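Local coordinates for Phosphoglucomutase/phosphomannomutase family protein (Burkholderia thailandensis, PDB 3UW2) that probably moves a phosphate group within a sugar phosphate, as an intramolecular phosphotransferase of the phosphohexose mutase family, and binds a metal ion, at residues I280-D283 with R284-M287; L286-F289 with A290-V293; I303-V306 with K307-R310; N311-R314 with W315-K319; A345-M348 with S349-F353. All coordinates share one frame; numbering follows the deposited sequence.

Contact 1 (I280-D283 with R284-M287); sequences IYPD and RQLM. With EDO (1,2-ethanediol), chain G.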
loop_
_atom_site.group_PDB
_atom_site.type_symbol
_atom_site.label_atom_id
_atom_site.label_comp_id
_atom_site.label_asym_id
_atom_site.label_seq_id
_atom_site.Cartn_x
_atom_site.Cartn_y
_atom_site.Cartn_z
ATOM N N ILE A 280 16.058 -0.473 2.106
ATOM C CA ILE A 280 15.586 -1.681 2.833
ATOM C C ILE A 280 14.199 -2.062 2.306
ATOM O O ILE A 280 13.176 -1.361 2.558
ATOM C CB ILE A 280 15.595 -1.454 4.396
ATOM C CG1 ILE A 280 16.933 -0.847 4.842
ATOM C CG2 ILE A 280 15.282 -2.757 5.178
ATOM C CD1 ILE A 280 18.178 -1.701 4.624
ATOM N N TYR A 281 14.156 -3.105 1.469
ATOM C CA TYR A 281 12.890 -3.506 0.825
ATOM C C TYR A 281 11.862 -3.939 1.847
ATOM O O TYR A 281 12.216 -4.347 2.959
ATOM C CB TYR A 281 13.105 -4.596 -0.229
ATOM C CG TYR A 281 13.800 -4.007 -1.394
ATOM C CD1 TYR A 281 15.132 -4.315 -1.669
ATOM C CD2 TYR A 281 13.163 -3.040 -2.170
ATOM C CE1 TYR A 281 15.816 -3.694 -2.721
ATOM C CE2 TYR A 281 13.825 -2.399 -3.215
ATOM C CZ TYR A 281 15.154 -2.736 -3.491
ATOM O OH TYR A 281 15.802 -2.112 -4.539
ATOM N N PRO A 282 10.575 -3.809 1.512
ATOM C CA PRO A 282 9.610 -4.065 2.592
ATOM C C PRO A 282 9.584 -5.527 3.050
ATOM O O PRO A 282 9.163 -5.749 4.151
ATOM C CB PRO A 282 8.262 -3.658 1.979
ATOM C CG PRO A 282 8.665 -2.598 0.962
ATOM C CD PRO A 282 10.002 -2.993 0.419
ATOM N N ASP A 283 10.031 -6.526 2.266
ATOM C CA ASP A 283 10.043 -7.836 2.890
ATOM C C ASP A 283 11.069 -7.881 4.062
ATOM O O ASP A 283 10.859 -8.671 5.025
ATOM C CB ASP A 283 10.255 -8.993 1.892
ATOM C CG ASP A 283 11.438 -8.794 1.002
ATOM O OD1 ASP A 283 12.101 -7.705 1.062
ATOM O OD2 ASP A 283 11.703 -9.759 0.225
ATOM N N ARG A 284 12.174 -7.085 3.973
ATOM C CA ARG A 284 13.138 -7.052 5.112
ATOM C C ARG A 284 12.610 -6.266 6.288
ATOM O O ARG A 284 12.752 -6.672 7.444
ATOM C CB ARG A 284 14.508 -6.548 4.696
ATOM C CG ARG A 284 15.202 -7.561 3.790
ATOM C CD ARG A 284 16.420 -6.890 3.223
ATOM N NE ARG A 284 17.578 -7.094 4.065
ATOM C CZ ARG A 284 18.614 -6.268 4.062
ATOM N NH1 ARG A 284 18.588 -5.155 3.327
ATOM N NH2 ARG A 284 19.672 -6.526 4.805
ATOM N N GLN A 285 11.973 -5.139 5.992
ATOM C CA GLN A 285 11.239 -4.397 7.024
ATOM C C GLN A 285 10.267 -5.290 7.831
ATOM O O GLN A 285 10.153 -5.138 9.048
ATOM C CB GLN A 285 10.450 -3.265 6.392
ATOM C CG GLN A 285 11.311 -2.143 5.727
ATOM C CD GLN A 285 10.381 -1.052 5.161
ATOM O OE1 GLN A 285 9.431 -0.572 5.855
ATOM N NE2 GLN A 285 10.574 -0.717 3.892
ATOM N N LEU A 286 9.471 -6.073 7.137
ATOM C CA LEU A 286 8.497 -6.969 7.774
ATOM C C LEU A 286 9.177 -7.967 8.716
ATOM O O LEU A 286 8.610 -8.288 9.760
ATOM C CB LEU A 286 7.646 -7.723 6.733
ATOM C CG LEU A 286 6.431 -8.475 7.291
ATOM C CD1 LEU A 286 5.433 -7.461 7.835
ATOM C CD2 LEU A 286 5.784 -9.299 6.197
ATOM N N MET A 287 10.375 -8.471 8.359
ATOM C CA MET A 287 11.107 -9.329 9.326
ATOM C C MET A 287 11.322 -8.603 10.668
ATOM O O MET A 287 11.140 -9.175 11.744
ATOM C CB MET A 287 12.401 -9.872 8.718
ATOM C CG MET A 287 12.080 -10.933 7.652
ATOM S SD MET A 287 13.413 -11.888 6.882
ATOM C CE MET A 287 14.113 -10.759 5.677
HETATM C C1 EDO G . 11.913 -10.806 -3.038
HETATM O O1 EDO G . 12.819 -10.059 -2.218
HETATM C C2 EDO G . 12.469 -10.927 -4.460
HETATM O O2 EDO G . 12.436 -9.600 -4.978
HETATM O O HOH W 1 16.776 -4.368 1.040
#
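Gln285 folds back in a local contact at the N-terminal end of helix 282-296, within the third alpha/beta/alpha domain. Its amide NE2 donates to Ile280 O at 3.0 Å, with an N-H...O angle of 161° and close to the amide plane. CG stands beside the backbone N (chi1 -65°) and the chain beyond it is extended, which carries the amide alongside the ring of Pro282, pointing the same way. Tyr281, at the N-cap position, receives Gln285 N on its carbonyl O at 3.1 Å; the shorter approach of Arg284 N to that oxygen is a weak bond. Leu286 N continues the pattern with Pro282 O at 3.0 Å. Arg284 bends at chi3 and crosses Ile280 at about a right angle, its NH1 lying 3.7 Å from Ile280 CD1. A water in the guanidinium plane accepts from both Arg284 NH1 and Tyr281 N, while NE and NH2 are held by the carbonyls of Pro389 and Leu388. Asp283 OD2 accepts from Thr309 N and, at 2.7 Å, from O1 of a 1,2-ethanediol probably from the crystallisation liquor. This is a helix N-terminus, with proline in the first turn and a side-chain amide closing back on the preceding loop.

Contact 2 (L286-F289 with A290-V293); sequences LMLF and AEEV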
loop_
_atom_site.group_PDB
_atom_site.type_symbol
_atom_site.label_atom_id
_atom_site.label_comp_id
_atom_site.label_asym_id
_atom_site.label_seq_id
_atom_site.Cartn_x
_atom_site.Cartn_y
_atom_site.Cartn_z
ATOM N N LEU A 286 9.471 -6.073 7.137
ATOM C CA LEU A 286 8.497 -6.969 7.774
ATOM C C LEU A 286 9.177 -7.967 8.716
ATOM O O LEU A 286 8.610 -8.288 9.760
ATOM C CB LEU A 286 7.646 -7.723 6.733
ATOM C CG LEU A 286 6.431 -8.475 7.291
ATOM C CD1 LEU A 286 5.433 -7.461 7.835
ATOM C CD2 LEU A 286 5.784 -9.299 6.197
ATOM N N MET A 287 10.375 -8.471 8.359
ATOM C CA MET A 287 11.107 -9.329 9.326
ATOM C C MET A 287 11.322 -8.603 10.668
ATOM O O MET A 287 11.140 -9.175 11.744
ATOM C CB MET A 287 12.401 -9.872 8.718
ATOM C CG MET A 287 12.080 -10.933 7.652
ATOM S SD MET A 287 13.413 -11.888 6.882
ATOM C CE MET A 287 14.113 -10.759 5.677
ATOM N N LEU A 288 11.646 -7.305 10.604
ATOM C CA LEU A 288 12.034 -6.604 11.807
ATOM C C LEU A 288 10.773 -6.354 12.651
ATOM O O LEU A 288 10.765 -6.455 13.909
ATOM C CB LEU A 288 12.747 -5.272 11.402
ATOM C CG LEU A 288 13.330 -4.378 12.492
ATOM C CD1 LEU A 288 14.674 -4.951 13.013
ATOM C CD2 LEU A 288 13.522 -2.908 12.023
ATOM N N PHE A 289 9.699 -6.008 11.955
ATOM C CA PHE A 289 8.418 -5.825 12.653
ATOM C C PHE A 289 7.875 -7.155 13.258
ATOM O O PHE A 289 7.352 -7.190 14.360
ATOM C CB PHE A 289 7.405 -5.260 11.629
ATOM C CG PHE A 289 7.701 -3.847 11.233
ATOM C CD1 PHE A 289 7.880 -2.860 12.239
ATOM C CD2 PHE A 289 7.661 -3.465 9.883
ATOM C CE1 PHE A 289 8.152 -1.534 11.891
ATOM C CE2 PHE A 289 7.927 -2.123 9.527
ATOM C CZ PHE A 289 8.170 -1.171 10.550
ATOM N N ALA A 290 7.963 -8.231 12.490
ATOM C CA ALA A 290 7.455 -9.535 12.910
ATOM C C ALA A 290 8.208 -9.940 14.164
ATOM O O ALA A 290 7.626 -10.523 15.076
ATOM C CB ALA A 290 7.733 -10.590 11.807
ATOM N N GLU A 291 9.518 -9.722 14.194
ATOM C CA GLU A 291 10.250 -10.097 15.377
ATOM C C GLU A 291 9.687 -9.372 16.605
ATOM O O GLU A 291 9.405 -9.994 17.634
ATOM C CB GLU A 291 11.745 -9.838 15.188
ATOM C CG GLU A 291 12.586 -9.847 16.469
ATOM C CD GLU A 291 14.086 -9.670 16.157
ATOM O OE1 GLU A 291 14.459 -8.817 15.296
ATOM O OE2 GLU A 291 14.885 -10.409 16.768
ATOM N N GLU A 292 9.542 -8.072 16.522
ATOM C CA GLU A 292 9.035 -7.316 17.674
ATOM C C GLU A 292 7.552 -7.719 18.025
ATOM O O GLU A 292 7.206 -7.956 19.194
ATOM C CB GLU A 292 9.144 -5.818 17.367
ATOM C CG GLU A 292 8.919 -4.928 18.588
ATOM C CD GLU A 292 7.477 -4.914 19.079
ATOM O OE1 GLU A 292 6.556 -4.951 18.232
ATOM O OE2 GLU A 292 7.259 -4.897 20.325
ATOM N N VAL A 293 6.695 -7.836 17.002
ATOM C CA VAL A 293 5.287 -8.220 17.229
ATOM C C VAL A 293 5.198 -9.611 17.845
ATOM O O VAL A 293 4.468 -9.816 18.801
ATOM C CB VAL A 293 4.479 -8.096 15.907
ATOM C CG1 VAL A 293 3.092 -8.780 15.918
ATOM C CG2 VAL A 293 4.393 -6.641 15.505
HETATM O O HOH W 2 12.835 -6.291 15.708
#
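Phe289 O and Val293 N form a 2.8 Å backbone bond with an N-H...O angle of 171°. Two turns of helix 282-296 are held by this bond and three others of the same i to i+4 kind. Ala290 N reaches Leu286 O at 2.8 Å and Glu291 N reaches Met287 O at 3.0 Å, whereas the bond from Glu292 N to Leu288 O is weak. Side chains touch mainly carbonyls: Val293 CG2, set beside its own backbone N, comes within 3.2 Å of Phe289 O, and Ala290 CB lies equally close to Leu286 O. Glu291 places CG anti to the backbone N (chi1 165°) and extends from there, so that a water can bridge the turn by donating to Leu288 O at 2.7 Å and to Glu291 OE1 at 3.0 Å. Farther out, the Phe289 ring meets Phe354 edge-to-face and packs on Thr367 and Leu371 of helix 364-375, as Leu288 does on Leu371. Leu286 leans on Leu344 of the sheet. Glu292, bent at chi2, makes a salt bridge with Arg296 one turn on. This part of the helix is thus amphipathic: apolar groups bury its sheet and helix sides, while the water that Glu291 shares gives Leu288 O a second donor beside a weak helical bond.

Contact 3 (I303-V306 with K307-R310); sequences IYDV and KCTR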
loop_
_atom_site.group_PDB
_atom_site.type_symbol
_atom_site.label_atom_id
_atom_site.label_comp_id
_atom_site.label_asym_id
_atom_site.label_seq_id
_atom_site.Cartn_x
_atom_site.Cartn_y
_atom_site.Cartn_z
ATOM N N ILE A 303 1.374 -12.450 7.855
ATOM C CA ILE A 303 0.972 -12.577 6.442
ATOM C C ILE A 303 1.902 -11.783 5.502
ATOM O O ILE A 303 2.213 -10.636 5.769
ATOM C CB ILE A 303 -0.493 -12.098 6.241
ATOM C CG1 ILE A 303 -1.451 -12.944 7.146
ATOM C CG2 ILE A 303 -0.890 -12.237 4.731
ATOM C CD1 ILE A 303 -2.852 -12.301 7.404
ATOM N N TYR A 304 2.322 -12.385 4.393
ATOM C CA TYR A 304 3.017 -11.621 3.398
ATOM C C TYR A 304 2.676 -12.226 2.024
ATOM O O TYR A 304 2.052 -13.286 1.957
ATOM C CB TYR A 304 4.523 -11.683 3.656
ATOM C CG TYR A 304 5.064 -13.107 3.799
ATOM C CD1 TYR A 304 5.609 -13.798 2.690
ATOM C CD2 TYR A 304 5.056 -13.750 5.034
ATOM C CE1 TYR A 304 6.127 -15.074 2.820
ATOM C CE2 TYR A 304 5.585 -15.031 5.186
ATOM C CZ TYR A 304 6.122 -15.683 4.078
ATOM O OH TYR A 304 6.660 -16.957 4.228
ATOM N N ASP A 305 3.118 -11.603 0.933
ATOM C CA ASP A 305 2.651 -12.032 -0.387
ATOM C C ASP A 305 3.734 -12.859 -1.096
ATOM O O ASP A 305 4.885 -12.919 -0.654
ATOM C CB ASP A 305 2.164 -10.794 -1.174
ATOM C CG ASP A 305 3.334 -9.884 -1.674
ATOM O OD1 ASP A 305 4.215 -9.477 -0.868
ATOM O OD2 ASP A 305 3.363 -9.600 -2.905
ATOM N N VAL A 306 3.367 -13.554 -2.168
ATOM C CA VAL A 306 4.295 -14.369 -2.920
ATOM C C VAL A 306 5.502 -13.685 -3.595
ATOM O O VAL A 306 6.347 -14.371 -4.206
ATOM C CB VAL A 306 3.539 -15.066 -4.034
ATOM C CG1 VAL A 306 2.672 -16.215 -3.446
ATOM C CG2 VAL A 306 2.789 -14.020 -4.870
ATOM N N LYS A 307 5.553 -12.372 -3.611
ATOM C CA LYS A 307 6.784 -11.688 -4.069
ATOM C C LYS A 307 7.907 -11.567 -3.012
ATOM O O LYS A 307 8.964 -11.046 -3.329
ATOM C CB LYS A 307 6.453 -10.265 -4.526
ATOM C CG LYS A 307 5.630 -10.228 -5.820
ATOM C CD LYS A 307 5.160 -8.814 -6.185
ATOM C CE LYS A 307 4.453 -8.863 -7.548
ATOM N NZ LYS A 307 4.180 -7.509 -8.116
ATOM N N CYS A 308 7.655 -11.962 -1.745
ATOM C CA CYS A 308 8.560 -11.656 -0.634
ATOM C C CYS A 308 9.708 -12.668 -0.580
ATOM O O CYS A 308 9.544 -13.762 -1.046
ATOM C CB CYS A 308 7.823 -11.648 0.689
ATOM S SG CYS A 308 6.858 -10.121 0.907
ATOM N N THR A 309 10.834 -12.290 0.020
ATOM C CA THR A 309 12.007 -13.190 0.194
ATOM C C THR A 309 11.671 -14.586 0.750
ATOM O O THR A 309 10.819 -14.726 1.621
ATOM C CB THR A 309 13.096 -12.553 1.107
ATOM O OG1 THR A 309 14.174 -13.467 1.255
ATOM C CG2 THR A 309 12.593 -12.233 2.445
ATOM N N ARG A 310 12.333 -15.604 0.199
ATOM C CA ARG A 310 12.360 -16.971 0.763
ATOM C C ARG A 310 12.694 -16.867 2.289
ATOM O O ARG A 310 12.222 -17.664 3.097
ATOM C CB ARG A 310 13.362 -17.855 -0.038
ATOM C CG ARG A 310 13.123 -19.377 0.108
ATOM C CD ARG A 310 13.930 -20.329 -0.806
ATOM N NE ARG A 310 15.121 -20.907 -0.162
ATOM C CZ ARG A 310 16.166 -20.198 0.291
ATOM N NH1 ARG A 310 17.219 -20.813 0.851
ATOM N NH2 ARG A 310 16.177 -18.868 0.193
HETATM O O HOH W 3 9.392 -16.916 2.688
#
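Tyr304 turns its ring obliquely to Cys308, whose CB approaches ring atom CD1 to 3.7 Å. Cys308 SG makes a sulfur-aromatic contact 5.4 Å from the ring centroid, 66° off the ring normal, an oblique position. At the far end of the ring, Tyr304 OH lies 3.1 Å from a water that donates to Thr309 O at 2.8 Å and more weakly to Arg310 O. The carboxylate of Asp305 has CG between its backbone N and carbonyl carbon (chi1 73°), which directs OD1 to 3.2 Å from Cys308 SG and OD2 to 3.6 Å from Lys307 CB. Lys307 slants past it and runs on, extended, to a salt bridge with Glu396. A type I turn from Asp305 to Cys308 joins these groups, closed by Cys308 N on Asp305 O at 3.1 Å with the donor above the carbonyl plane. Beyond the turn, Thr309 OG1 caps Asn311 N at the start of the next helix. Both Asp305 oxygens have firmer partners elsewhere, OD2 in Thr328 OG1 and OD1 in Met348 N. The carboxylate is therefore a buried junction at the end of strand 301-305, where two hydrogen bonds probably offset the cost of burying its charge.

Contact 4 (N311-R314 with W315-K319); sequences NLAR and WVREK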
loop_
_atom_site.group_PDB
_atom_site.type_symbol
_atom_site.label_atom_id
_atom_site.label_comp_id
_atom_site.label_asym_id
_atom_site.label_seq_id
_atom_site.Cartn_x
_atom_site.Cartn_y
_atom_site.Cartn_z
ATOM N N ASN A 311 13.446 -15.848 2.693
ATOM C CA ASN A 311 13.913 -15.754 4.105
ATOM C C ASN A 311 12.834 -15.512 5.147
ATOM O O ASN A 311 13.027 -15.773 6.322
ATOM C CB ASN A 311 14.992 -14.661 4.252
ATOM C CG ASN A 311 16.270 -15.014 3.541
ATOM O OD1 ASN A 311 16.671 -16.178 3.505
ATOM N ND2 ASN A 311 16.942 -14.001 2.998
ATOM N N LEU A 312 11.698 -14.990 4.732
ATOM C CA LEU A 312 10.650 -14.713 5.699
ATOM C C LEU A 312 10.061 -15.932 6.436
ATOM O O LEU A 312 9.852 -15.877 7.650
ATOM C CB LEU A 312 9.511 -13.880 5.020
ATOM C CG LEU A 312 9.518 -12.387 5.301
ATOM C CD1 LEU A 312 8.718 -11.576 4.255
ATOM C CD2 LEU A 312 8.892 -12.185 6.688
ATOM N N ALA A 313 9.775 -17.000 5.716
ATOM C CA ALA A 313 9.185 -18.194 6.338
ATOM C C ALA A 313 10.026 -18.646 7.549
ATOM O O ALA A 313 9.491 -18.828 8.654
ATOM C CB ALA A 313 9.071 -19.342 5.322
ATOM N N ARG A 314 11.333 -18.854 7.310
ATOM C CA ARG A 314 12.248 -19.351 8.329
ATOM C C ARG A 314 12.384 -18.334 9.488
ATOM O O ARG A 314 12.297 -18.678 10.686
ATOM C CB ARG A 314 13.622 -19.622 7.705
ATOM C CG ARG A 314 14.634 -20.117 8.744
ATOM C CD ARG A 314 16.067 -20.215 8.196
ATOM N NE ARG A 314 16.186 -21.519 7.566
ATOM C CZ ARG A 314 16.257 -22.684 8.226
ATOM N NH1 ARG A 314 16.262 -22.718 9.554
ATOM N NH2 ARG A 314 16.340 -23.827 7.560
ATOM N N TRP A 315 12.540 -17.068 9.121
ATOM C CA TRP A 315 12.620 -16.009 10.109
ATOM C C TRP A 315 11.412 -16.026 11.021
ATOM O O TRP A 315 11.546 -16.014 12.286
ATOM C CB TRP A 315 12.744 -14.696 9.375
ATOM C CG TRP A 315 12.772 -13.526 10.294
ATOM C CD1 TRP A 315 11.687 -12.816 10.771
ATOM C CD2 TRP A 315 13.960 -12.884 10.914
ATOM N NE1 TRP A 315 12.104 -11.822 11.611
ATOM C CE2 TRP A 315 13.447 -11.784 11.716
ATOM C CE3 TRP A 315 15.340 -13.092 10.851
ATOM C CZ2 TRP A 315 14.285 -10.947 12.440
ATOM C CZ3 TRP A 315 16.194 -12.221 11.575
ATOM C CH2 TRP A 315 15.669 -11.185 12.365
ATOM N N VAL A 316 10.224 -16.061 10.418
ATOM C CA VAL A 316 8.995 -15.990 11.229
ATOM C C VAL A 316 8.901 -17.217 12.158
ATOM O O VAL A 316 8.588 -17.060 13.348
ATOM C CB VAL A 316 7.701 -15.888 10.379
ATOM C CG1 VAL A 316 6.445 -16.228 11.221
ATOM C CG2 VAL A 316 7.606 -14.485 9.728
ATOM N N ARG A 317 9.264 -18.390 11.654
ATOM C CA ARG A 317 9.272 -19.608 12.502
ATOM C C ARG A 317 10.262 -19.558 13.618
ATOM O O ARG A 317 9.912 -19.911 14.750
ATOM C CB ARG A 317 9.482 -20.895 11.740
ATOM C CG ARG A 317 8.313 -21.231 10.855
ATOM C CD ARG A 317 8.620 -22.513 10.129
ATOM N NE ARG A 317 7.961 -22.521 8.824
ATOM C CZ ARG A 317 8.634 -22.605 7.676
ATOM N NH1 ARG A 317 9.970 -22.721 7.675
ATOM N NH2 ARG A 317 7.978 -22.608 6.536
ATOM N N GLU A 318 11.467 -19.078 13.320
ATOM C CA GLU A 318 12.515 -19.002 14.332
ATOM C C GLU A 318 12.162 -17.964 15.363
ATOM O O GLU A 318 12.564 -18.082 16.505
ATOM C CB GLU A 318 13.932 -18.799 13.711
ATOM C CG GLU A 318 14.359 -20.054 12.957
ATOM C CD GLU A 318 15.681 -19.965 12.212
ATOM O OE1 GLU A 318 16.248 -18.878 12.048
ATOM O OE2 GLU A 318 16.170 -21.046 11.768
ATOM N N LYS A 319 11.367 -16.963 14.982
ATOM C CA LYS A 319 10.924 -15.962 15.926
ATOM C C LYS A 319 9.622 -16.408 16.649
ATOM O O LYS A 319 9.069 -15.639 17.397
ATOM C CB LYS A 319 10.722 -14.599 15.222
ATOM C CG LYS A 319 11.964 -13.682 15.152
ATOM C CD LYS A 319 13.265 -14.450 14.939
ATOM C CE LYS A 319 14.511 -13.564 15.042
ATOM N NZ LYS A 319 15.677 -14.390 14.606
#
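Arg314 and Glu318 are brought together by different choices at chi1: Arg314 sends CG away from its backbone N (179°), Glu318 keeps CG beside its own (-69°). Arg314 then bends at chi3 while Glu318 stays extended, and the two side chains cross. NH1 of Arg314 meets OE2 of Glu318 at 2.8 Å in a salt bridge one turn apart. The oxygen lies in the guanidinium plane, but the nitrogen comes from above the carboxylate plane, and the planes are 61° apart, in keeping with a one-pronged bridge through NH1 and OE2. Glu318 OE2 also rests 3.5 Å from CG of Arg314. Arg317 folds back over Ala313: NH2 is 3.7 Å from Ala313 CB, which lies over one guanidinium face. On the buried side Leu312 CD2 and Val316 CG2 touch at 4.0 Å, flanked by Tyr304 and Ile302 of strand 301-305. Lys319 lays its CE over one face of the Trp315 indole, offset toward the rim, and Trp315 NE1 makes a weak bond to Met287 O of helix 282-296. Four main-chain bonds run beneath, among them Glu318 N to Arg314 O at 2.8 Å. Salt-bridged and exposed along one side, apolar along the other, this is the amphipathic helix of a beta-alpha-beta unit, joining strands 301-305 and 322-326.

Contact 5 (A345-M348 with S349-F353); sequences AGEM and SGHVF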
loop_
_atom_site.group_PDB
_atom_site.type_symbol
_atom_site.label_atom_id
_atom_site.label_comp_id
_atom_site.label_asym_id
_atom_site.label_seq_id
_atom_site.Cartn_x
_atom_site.Cartn_y
_atom_site.Cartn_z
ATOM N N ALA A 345 0.678 -7.877 8.610
ATOM C CA ALA A 345 0.930 -8.357 7.179
ATOM C C ALA A 345 1.789 -7.332 6.481
ATOM O O ALA A 345 1.798 -6.182 6.882
ATOM C CB ALA A 345 -0.350 -8.513 6.416
ATOM N N GLY A 346 2.483 -7.717 5.413
ATOM C CA GLY A 346 3.171 -6.713 4.623
ATOM C C GLY A 346 3.305 -7.293 3.221
ATOM O O GLY A 346 3.226 -8.521 3.059
ATOM N N GLU A 347 3.435 -6.428 2.211
ATOM C CA GLU A 347 3.679 -6.888 0.857
ATOM C C GLU A 347 4.915 -6.246 0.307
ATOM O O GLU A 347 5.310 -5.160 0.739
ATOM C CB GLU A 347 2.573 -6.471 -0.059
ATOM C CG GLU A 347 1.159 -6.685 0.412
ATOM C CD GLU A 347 0.256 -5.881 -0.505
ATOM O OE1 GLU A 347 0.032 -4.690 -0.214
ATOM O OE2 GLU A 347 -0.153 -6.417 -1.555
ATOM N N MET A 348 5.515 -6.913 -0.667
ATOM C CA MET A 348 6.743 -6.432 -1.288
ATOM C C MET A 348 6.620 -4.950 -1.735
ATOM O O MET A 348 7.482 -4.113 -1.393
ATOM C CB MET A 348 7.119 -7.371 -2.446
ATOM C CG MET A 348 8.557 -7.249 -2.898
ATOM S SD MET A 348 9.606 -7.268 -1.424
ATOM C CE MET A 348 11.162 -6.989 -2.259
ATOM N N SER A 349 5.520 -4.625 -2.417
ATOM C CA SER A 349 5.172 -3.221 -2.803
ATOM C C SER A 349 5.223 -2.154 -1.705
ATOM O O SER A 349 5.157 -0.978 -2.012
ATOM C CB SER A 349 3.784 -3.176 -3.377
ATOM O OG SER A 349 2.903 -3.263 -2.271
ATOM N N GLY A 350 5.335 -2.542 -0.441
ATOM C CA GLY A 350 5.569 -1.591 0.639
ATOM C C GLY A 350 4.342 -1.131 1.439
ATOM O O GLY A 350 4.369 -0.075 2.131
ATOM N N HIS A 351 3.237 -1.860 1.325
ATOM C CA HIS A 351 2.128 -1.561 2.244
ATOM C C HIS A 351 2.323 -2.453 3.426
ATOM O O HIS A 351 2.525 -3.661 3.250
ATOM C CB HIS A 351 0.768 -1.866 1.618
ATOM C CG HIS A 351 0.425 -1.037 0.382
ATOM N ND1 HIS A 351 -0.462 -0.023 0.405
ATOM C CD2 HIS A 351 0.831 -1.164 -0.959
ATOM C CE1 HIS A 351 -0.621 0.496 -0.838
ATOM N NE2 HIS A 351 0.177 -0.201 -1.673
ATOM N N VAL A 352 2.216 -1.913 4.641
ATOM C CA VAL A 352 2.454 -2.701 5.840
ATOM C C VAL A 352 1.231 -2.500 6.729
ATOM O O VAL A 352 0.797 -1.338 6.960
ATOM C CB VAL A 352 3.774 -2.268 6.553
ATOM C CG1 VAL A 352 4.052 -3.145 7.785
ATOM C CG2 VAL A 352 4.973 -2.411 5.612
ATOM N N PHE A 353 0.657 -3.607 7.211
ATOM C CA PHE A 353 -0.621 -3.517 7.888
ATOM C C PHE A 353 -0.433 -3.971 9.337
ATOM O O PHE A 353 -0.257 -5.177 9.590
ATOM C CB PHE A 353 -1.656 -4.435 7.217
ATOM C CG PHE A 353 -1.827 -4.253 5.722
ATOM C CD1 PHE A 353 -0.845 -4.683 4.822
ATOM C CD2 PHE A 353 -3.034 -3.752 5.206
ATOM C CE1 PHE A 353 -1.063 -4.586 3.420
ATOM C CE2 PHE A 353 -3.249 -3.647 3.821
ATOM C CZ PHE A 353 -2.261 -4.068 2.936
#
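Ala345 and Phe353 form an antiparallel hydrogen-bonded pair: Phe353 N donates to Ala345 O at 2.8 Å and Ala345 N to Phe353 O at 3.0 Å. Gly346 and Val352 follow as a non-hydrogen-bonded pair, and Glu347 N then reaches His351 O at 3.1 Å. The hairpin reverses through a type I turn with a G1 bulge, Glu347 to Gly350, closed by Gly350 N on Glu347 O at 2.9 Å. Gly350 has a positive phi of 98°, a conformation glycine readily adopts. Among the side chains, Glu347 keeps CG beside its backbone N (chi1 -46°) and extends across the strands, where OE1 comes 3.4 Å from His351 CB and 3.8 Å from Phe353 CE1, at the edge of that ring. The carboxylate and imidazole planes are 44° apart, while OE2 accepts from Gly329 N. Ala345 CB meets Phe353 CD1 at 4.2 Å on the side where Val333 of helix 330-340 packs. His351 N is buried without a partner in the model. His351 ND1 is hydrogen-bonded to Asp362, and the side chain touches Asp268, a ligand of the zinc ion. The bond to Asp362 should limit rotation of the imidazole, which lies against His330 in the second shell of the metal site.

All five contacts belong to the third alpha/beta/alpha domain and follow one another from 280 to 353. Contacts 1 and 2 are successive parts of helix 282-296, sharing Leu286 and Met287, with centres 9 Å apart. Contact 3 leaves strand 301-305 and leads straight into the helix of contact 4. Contact 5 is the hairpin beside that strand in the same four-stranded mixed sheet; Ile303 O and Gly346 N link the two. Contacts 1, 3 and 5 have centres within about 10 Å, where Pro282 packs on the 347-350 turn. Contact 4 is peripheral, about 16 Å from contact 5, centre to centre. Two neighbouring helices thus pack together against the sheet whose hairpin reaches the zinc site.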